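Local coordinates for 2,3-dihydroxybenzoate-AMP ligase (Bacillus subtilis, PDB 1MDB), which is an AMP-binding enzyme of the ANL superfamily, built from a large N-terminal domain and a smaller C-terminal domain, at residues F310-A315 with I349-G354; E362-V365 with R371-K374; V415-T418 with Y422-V425. All blocks are in the same frame, centred on the assembly; numbering follows the deposited sequence.

Contact 1: residues F310-A315 with I349-G354; sequences FSAEAA and IVNTQG
Ala-312 and Ala-315 pack on Val-350, where no direct hydrogen bond joins the segments. Ahead of them, a water lies 2.9 Å from Phe-310 O and 2.8 Å from Val-350 O and can bridge the two carbonyls, though it has further acceptors nearby. Ser-311 stands at the N-cap position of helix 312-315, its O taking bonds from both Ala-314 N and Ala-315 N, while its OG reaches Glu-443. Ala-312 CA is 3.6 Å from Val-350 O, and its CB rests 3.7 Å from Asn-351 OD1, an amide whose ND2 end is held by the backbone O of Glu-347. One turn on, Ala-315 aims its CB at the same valine, 4.3 Å from Val-350 CG1. That methyl stands opposite the valine's backbone N (chi1 167°) and touches both alanines, with Ala-312 CB 4.2 Å from it. The backbone N of Ala-315 also sits over one face of the Phe-310 ring, toward its rim. Small residues thus let helix 312-315 lie close against the last turn of helix 346-351, past which the chain leaves helical geometry at Thr-352 and reaches Gln-353, a residue of the adenosine monophosphate pocket of this ANL-family fold.

Contact 2: residues E362-V365 with R371-K374; sequences ESRV and RDVK
Val-365 O receives the backbone N-H of Val-373 in a nearly straight bond (2.9 Å, 174° at the hydrogen) that lies in the carbonyl plane, and the CA atoms of Val-365 and Asp-372 come within 5.9 Å of each other. Strand 362-366 is an edge strand of a four-stranded antiparallel beta meander, and the segment 371-374 belongs to the long connection that leads to its neighbour, strand 379-384. Arg-364 and Glu-362 make their backbone bonds to that neighbour, so the N and O of Val-365 are turned to the other edge of the strand, where the connection folds back to meet them.

The two valines follow up the backbone bond with an apolar contact. Val-373 CG1 sits between its own backbone N and carbonyl carbon (chi1 84°), which brings it 3.6 Å from Val-365 CG1 and also close to Val-365 O, so that the acceptor is partly covered by the methyl of its own donor residue. Beyond Val-373, the Val-365 side chain packs on Val-415 and Leu-417 of strand 409-417.

On the more exposed side, Asp-372 reaches back over Arg-364. Its OD2 lies beside the aliphatic part of the arginine, 4.1 Å from Arg-364 CB and equally near CD, where the chain runs extended. The guanidinium and carboxylate planes are 58° apart, and Arg-364 NH1 stays 5.0 Å from Asp-372 OD1, so the opposite charges attract at most at long range. The carboxylate instead works through water: one molecule donates to Asp-372 OD2 at 2.8 Å and accepts from Val-365 N at 3.1 Å.

Contact 3: residues V415-T418 with Y422-V425; sequences VRLT and YIVV. With SO4 (sulfate ion), chain C.
Tyr-422 O takes the backbone N-H of Thr-418 at 2.7 Å and is also approached by Leu-417 CA at 3.5 Å in a CA-H...O contact. This double hold closes the turn end of the beta hairpin formed by strands 409-417 and 423-428, where the short strand segments run antiparallel at 158°. Arg-416 and Val-424 form the hydrogen-bonded pair. Val-424 N to Arg-416 O is 3.2 Å and practically straight, whereas the return bond from Arg-416 N meets Val-424 O from above its carbonyl plane.

Val-415, Leu-417, Ile-423 and Val-425 share one face of the hairpin. Val-415 CB packs 3.7 Å from Ile-423 CG2, and its CG1 touches Val-425 CG2, while Leu-417 CD2 lies alongside Ile-423 CG1 at 3.9 Å. Phe-330 backs Ile-423 and Val-425, and Val-425 itself touches the bound adenosine monophosphate.

The other face carries Arg-416 and Val-424, side by side and pointing the same way. A chi1 of 89° sets Arg-416 CG between its backbone N and carbonyl carbon, from where the extended chain runs along the valine. In a sulfate ion, probably from the crystallisation liquor, O3 accepts a hydrogen bond from Thr-418 OG1 at 2.8 Å, and the ion is also bonded to Arg-419 N. Val-424 CG1 lies over one face of the Arg-416 guanidinium, toward its rim, 3.5 Å from NH1.

In the fold
From the N terminus, the chain first closes contact 1, a loop of 33 residues that takes in strands 325-331 and 337-339 of the large mixed sheet. It then enters the antiparallel sheet, where contact 2 closes a five-residue span at the end of strand 362-366 and the start of the connection, and contact 3 closes the three-residue turn between the last two strands. The contacts follow in series; none nests in or crosses another. In space contact 3 lies between the others: Gln-353 N and Gly-354 O probably bond to the backbone of Ile-423, joining contact 1 to the hairpin, and contact 2 rests on the hairpin's apolar face. Contacts 1 and 2 do not touch.

Contact 1: residues F310-A315 with I349-G354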
loop_
_atom_site.group_PDB
_atom_site.type_symbol
_atom_site.label_atom_id
_atom_site.label_comp_id
_atom_site.label_asym_id
_atom_site.label_seq_id
_atom_site.Cartn_x
_atom_site.Cartn_y
_atom_site.Cartn_z
ATOM N N PHE A 310 7.219 3.563 11.173
ATOM C CA PHE A 310 6.558 3.462 12.463
ATOM C C PHE A 310 7.676 3.772 13.455
ATOM O O PHE A 310 8.568 2.952 13.683
ATOM C CB PHE A 310 6.000 2.051 12.671
ATOM C CG PHE A 310 5.099 1.919 13.863
ATOM C CD1 PHE A 310 4.231 2.947 14.216
ATOM C CD2 PHE A 310 5.092 0.751 14.615
ATOM C CE1 PHE A 310 3.373 2.817 15.298
ATOM C CE2 PHE A 310 4.240 0.609 15.695
ATOM C CZ PHE A 310 3.377 1.646 16.040
ATOM N N SER A 311 7.631 4.975 14.014
ATOM C CA SER A 311 8.643 5.447 14.952
ATOM C C SER A 311 8.903 4.521 16.138
ATOM O O SER A 311 7.985 3.903 16.685
ATOM C CB SER A 311 8.267 6.844 15.450
ATOM O OG SER A 311 8.372 7.794 14.395
ATOM N N ALA A 312 10.172 4.459 16.532
ATOM C CA ALA A 312 10.631 3.611 17.625
ATOM C C ALA A 312 9.833 3.747 18.914
ATOM O O ALA A 312 9.474 2.741 19.521
ATOM C CB ALA A 312 12.119 3.890 17.897
ATOM N N GLU A 313 9.564 4.984 19.325
ATOM C CA GLU A 313 8.822 5.271 20.551
ATOM C C GLU A 313 7.438 4.616 20.554
ATOM O O GLU A 313 6.877 4.318 21.616
ATOM C CB GLU A 313 8.690 6.792 20.724
ATOM C CG GLU A 313 7.924 7.273 21.968
ATOM C CD GLU A 313 8.605 6.910 23.290
ATOM O OE1 GLU A 313 9.846 7.030 23.389
ATOM O OE2 GLU A 313 7.893 6.520 24.238
ATOM N N ALA A 314 6.884 4.394 19.367
ATOM C CA ALA A 314 5.572 3.771 19.271
ATOM C C ALA A 314 5.731 2.279 19.069
ATOM O O ALA A 314 5.091 1.488 19.750
ATOM C CB ALA A 314 4.778 4.369 18.120
ATOM N N ALA A 315 6.599 1.904 18.138
ATOM C CA ALA A 315 6.833 0.505 17.826
ATOM C C ALA A 315 7.083 -0.356 19.072
ATOM O O ALA A 315 6.475 -1.415 19.235
ATOM C CB ALA A 315 7.999 0.390 16.858
ATOM N N ILE A 349 13.315 -5.241 15.365
ATOM C CA ILE A 349 11.926 -5.040 14.971
ATOM C C ILE A 349 11.507 -3.612 15.298
ATOM O O ILE A 349 10.765 -2.985 14.544
ATOM C CB ILE A 349 10.978 -6.009 15.731
ATOM C CG1 ILE A 349 11.226 -7.448 15.284
ATOM C CG2 ILE A 349 9.522 -5.616 15.502
ATOM C CD1 ILE A 349 10.453 -8.472 16.093
ATOM N N VAL A 350 11.998 -3.103 16.421
ATOM C CA VAL A 350 11.659 -1.759 16.876
ATOM C C VAL A 350 12.463 -0.610 16.276
ATOM O O VAL A 350 11.982 0.528 16.231
ATOM C CB VAL A 350 11.759 -1.674 18.420
ATOM C CG1 VAL A 350 11.716 -0.219 18.889
ATOM C CG2 VAL A 350 10.613 -2.462 19.044
ATOM N N ASN A 351 13.669 -0.885 15.792
ATOM C CA ASN A 351 14.482 0.201 15.261
ATOM C C ASN A 351 14.803 0.186 13.774
ATOM O O ASN A 351 15.443 1.112 13.279
ATOM C CB ASN A 351 15.777 0.310 16.073
ATOM C CG ASN A 351 15.514 0.603 17.537
ATOM O OD1 ASN A 351 15.028 1.680 17.893
ATOM N ND2 ASN A 351 15.821 -0.364 18.399
ATOM N N THR A 352 14.368 -0.845 13.054
ATOM C CA THR A 352 14.635 -0.899 11.619
ATOM C C THR A 352 13.346 -1.090 10.826
ATOM O O THR A 352 12.281 -1.320 11.392
ATOM C CB THR A 352 15.595 -2.059 11.248
ATOM O OG1 THR A 352 14.875 -3.301 11.228
ATOM C CG2 THR A 352 16.729 -2.153 12.257
ATOM N N GLN A 353 13.458 -0.991 9.507
ATOM C CA GLN A 353 12.322 -1.175 8.619
ATOM C C GLN A 353 12.535 -2.434 7.764
ATOM O O GLN A 353 12.124 -2.483 6.606
ATOM C CB GLN A 353 12.147 0.059 7.718
ATOM C CG GLN A 353 11.498 1.282 8.388
ATOM C CD GLN A 353 12.237 1.779 9.626
ATOM O OE1 GLN A 353 11.934 1.381 10.753
ATOM N NE2 GLN A 353 13.209 2.648 9.419
ATOM N N GLY A 354 13.197 -3.437 8.346
ATOM C CA GLY A 354 13.443 -4.705 7.661
ATOM C C GLY A 354 14.570 -4.784 6.642
ATOM O O GLY A 354 15.366 -3.862 6.512
HETATM O O HOH W 1 11.309 2.170 14.038
#

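Contact 2: residues E362-V365 with R371-K374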
loop_
_atom_site.group_PDB
_atom_site.type_symbol
_atom_site.label_atom_id
_atom_site.label_comp_id
_atom_site.label_asym_id
_atom_site.label_seq_id
_atom_site.Cartn_x
_atom_site.Cartn_y
_atom_site.Cartn_z
ATOM N N GLU A 362 18.395 -6.238 -5.194
ATOM C CA GLU A 362 19.630 -5.470 -5.134
ATOM C C GLU A 362 19.341 -4.068 -4.606
ATOM O O GLU A 362 18.463 -3.371 -5.120
ATOM C CB GLU A 362 20.250 -5.358 -6.522
ATOM C CG GLU A 362 20.976 -6.595 -6.986
ATOM C CD GLU A 362 21.362 -6.501 -8.442
ATOM O OE1 GLU A 362 20.501 -6.782 -9.306
ATOM O OE2 GLU A 362 22.523 -6.129 -8.724
ATOM N N SER A 363 20.080 -3.657 -3.582
ATOM C CA SER A 363 19.902 -2.340 -3.002
ATOM C C SER A 363 21.192 -1.529 -3.025
ATOM O O SER A 363 22.280 -2.057 -2.793
ATOM C CB SER A 363 19.403 -2.458 -1.559
ATOM O OG SER A 363 18.054 -2.892 -1.516
ATOM N N ARG A 364 21.065 -0.242 -3.316
ATOM C CA ARG A 364 22.217 0.641 -3.328
ATOM C C ARG A 364 21.856 1.973 -2.694
ATOM O O ARG A 364 20.750 2.485 -2.881
ATOM C CB ARG A 364 22.739 0.816 -4.756
ATOM C CG ARG A 364 23.230 -0.510 -5.319
ATOM C CD ARG A 364 24.087 -0.386 -6.561
ATOM N NE ARG A 364 24.540 -1.707 -6.996
ATOM C CZ ARG A 364 25.324 -1.930 -8.046
ATOM N NH1 ARG A 364 25.752 -0.915 -8.783
ATOM N NH2 ARG A 364 25.677 -3.170 -8.358
ATOM N N VAL A 365 22.784 2.504 -1.901
ATOM C CA VAL A 365 22.597 3.779 -1.223
ATOM C C VAL A 365 23.579 4.788 -1.809
ATOM O O VAL A 365 24.771 4.762 -1.492
ATOM C CB VAL A 365 22.853 3.646 0.290
ATOM C CG1 VAL A 365 22.701 4.989 0.964
ATOM C CG2 VAL A 365 21.886 2.644 0.894
ATOM N N ARG A 371 26.948 8.431 -6.480
ATOM C CA ARG A 371 28.132 7.692 -6.058
ATOM C C ARG A 371 27.762 6.882 -4.822
ATOM O O ARG A 371 27.116 7.397 -3.912
ATOM C CB ARG A 371 29.272 8.652 -5.697
ATOM C CG ARG A 371 29.648 9.644 -6.779
ATOM C CD ARG A 371 30.478 10.786 -6.199
ATOM N NE ARG A 371 30.714 11.848 -7.175
ATOM C CZ ARG A 371 31.316 13.003 -6.899
ATOM N NH1 ARG A 371 31.748 13.252 -5.669
ATOM N NH2 ARG A 371 31.485 13.913 -7.852
ATOM N N ASP A 372 28.166 5.619 -4.783
ATOM C CA ASP A 372 27.858 4.793 -3.622
ATOM C C ASP A 372 28.393 5.468 -2.370
ATOM O O ASP A 372 29.557 5.852 -2.305
ATOM C CB ASP A 372 28.469 3.396 -3.759
ATOM C CG ASP A 372 27.708 2.520 -4.739
ATOM O OD1 ASP A 372 28.159 2.378 -5.898
ATOM O OD2 ASP A 372 26.650 1.979 -4.348
ATOM N N VAL A 373 27.530 5.626 -1.376
ATOM C CA VAL A 373 27.941 6.257 -0.137
ATOM C C VAL A 373 28.792 5.245 0.631
ATOM O O VAL A 373 28.770 4.053 0.331
ATOM C CB VAL A 373 26.710 6.677 0.709
ATOM C CG1 VAL A 373 26.196 5.502 1.525
ATOM C CG2 VAL A 373 27.069 7.852 1.595
ATOM N N LYS A 374 29.552 5.720 1.609
ATOM C CA LYS A 374 30.396 4.834 2.394
ATOM C C LYS A 374 29.514 3.944 3.265
ATOM O O LYS A 374 28.402 4.325 3.616
ATOM C CB LYS A 374 31.353 5.665 3.253
ATOM C CG LYS A 374 32.188 6.640 2.432
ATOM C CD LYS A 374 33.160 7.434 3.291
ATOM C CE LYS A 374 33.975 8.405 2.440
ATOM N NZ LYS A 374 34.942 9.208 3.251
HETATM O O HOH W 2 25.544 1.018 -1.972
#

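Contact 3: residues V415-T418 with Y422-V425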
loop_
_atom_site.group_PDB
_atom_site.type_symbol
_atom_site.label_atom_id
_atom_site.label_comp_id
_atom_site.label_asym_id
_atom_site.label_seq_id
_atom_site.Cartn_x
_atom_site.Cartn_y
_atom_site.Cartn_z
ATOM N N VAL A 415 17.853 6.606 3.133
ATOM C CA VAL A 415 18.050 5.548 4.122
ATOM C C VAL A 415 19.531 5.269 4.371
ATOM O O VAL A 415 20.408 5.837 3.718
ATOM C CB VAL A 415 17.414 4.225 3.632
ATOM C CG1 VAL A 415 16.010 4.477 3.082
ATOM C CG2 VAL A 415 18.288 3.602 2.542
ATOM N N ARG A 416 19.793 4.386 5.327
ATOM C CA ARG A 416 21.149 3.964 5.648
ATOM C C ARG A 416 21.028 2.451 5.801
ATOM O O ARG A 416 19.943 1.945 6.091
ATOM C CB ARG A 416 21.638 4.602 6.953
ATOM C CG ARG A 416 21.330 3.806 8.212
ATOM C CD ARG A 416 21.729 4.568 9.464
ATOM N NE ARG A 416 21.632 3.728 10.653
ATOM C CZ ARG A 416 20.889 4.018 11.716
ATOM N NH1 ARG A 416 20.174 5.134 11.740
ATOM N NH2 ARG A 416 20.856 3.185 12.749
ATOM N N LEU A 417 22.122 1.729 5.593
ATOM C CA LEU A 417 22.086 0.277 5.704
ATOM C C LEU A 417 22.744 -0.218 6.976
ATOM O O LEU A 417 23.743 0.338 7.433
ATOM C CB LEU A 417 22.774 -0.373 4.503
ATOM C CG LEU A 417 22.180 -0.155 3.111
ATOM C CD1 LEU A 417 23.056 -0.853 2.083
ATOM C CD2 LEU A 417 20.751 -0.695 3.055
ATOM N N THR A 418 22.172 -1.272 7.542
ATOM C CA THR A 418 22.695 -1.868 8.760
ATOM C C THR A 418 23.721 -2.950 8.389
ATOM O O THR A 418 23.940 -3.239 7.209
ATOM C CB THR A 418 21.553 -2.482 9.598
ATOM O OG1 THR A 418 21.845 -2.320 10.987
ATOM C CG2 THR A 418 21.396 -3.964 9.300
ATOM N N TYR A 422 19.874 -4.617 6.992
ATOM C CA TYR A 422 18.584 -4.005 7.289
ATOM C C TYR A 422 18.580 -2.543 6.872
ATOM O O TYR A 422 19.633 -1.916 6.752
ATOM C CB TYR A 422 18.245 -4.127 8.780
ATOM C CG TYR A 422 17.786 -5.514 9.166
ATOM C CD1 TYR A 422 18.671 -6.596 9.143
ATOM C CD2 TYR A 422 16.450 -5.762 9.487
ATOM C CE1 TYR A 422 18.233 -7.887 9.423
ATOM C CE2 TYR A 422 16.004 -7.049 9.769
ATOM C CZ TYR A 422 16.901 -8.107 9.733
ATOM O OH TYR A 422 16.464 -9.382 10.000
ATOM N N ILE A 423 17.384 -2.011 6.642
ATOM C CA ILE A 423 17.226 -0.629 6.221
ATOM C C ILE A 423 16.596 0.210 7.322
ATOM O O ILE A 423 15.569 -0.153 7.904
ATOM C CB ILE A 423 16.345 -0.542 4.956
ATOM C CG1 ILE A 423 16.997 -1.332 3.818
ATOM C CG2 ILE A 423 16.138 0.916 4.549
ATOM C CD1 ILE A 423 16.179 -1.384 2.542
ATOM N N VAL A 424 17.247 1.324 7.623
ATOM C CA VAL A 424 16.759 2.253 8.617
ATOM C C VAL A 424 16.420 3.495 7.806
ATOM O O VAL A 424 17.304 4.253 7.412
ATOM C CB VAL A 424 17.831 2.583 9.659
ATOM C CG1 VAL A 424 17.270 3.567 10.680
ATOM C CG2 VAL A 424 18.283 1.302 10.355
ATOM N N VAL A 425 15.131 3.669 7.531
ATOM C CA VAL A 425 14.643 4.792 6.745
ATOM C C VAL A 425 14.624 6.090 7.541
ATOM O O VAL A 425 14.222 6.112 8.707
ATOM C CB VAL A 425 13.211 4.501 6.219
ATOM C CG1 VAL A 425 12.706 5.664 5.355
ATOM C CG2 VAL A 425 13.217 3.214 5.412
HETATM S S SO4 C . 24.771 -0.801 12.284
HETATM O O1 SO4 C . 23.577 -0.161 12.870
HETATM O O2 SO4 C . 25.872 -0.786 13.267
HETATM O O3 SO4 C . 24.453 -2.196 11.924
HETATM O O4 SO4 C . 25.183 -0.063 11.072
#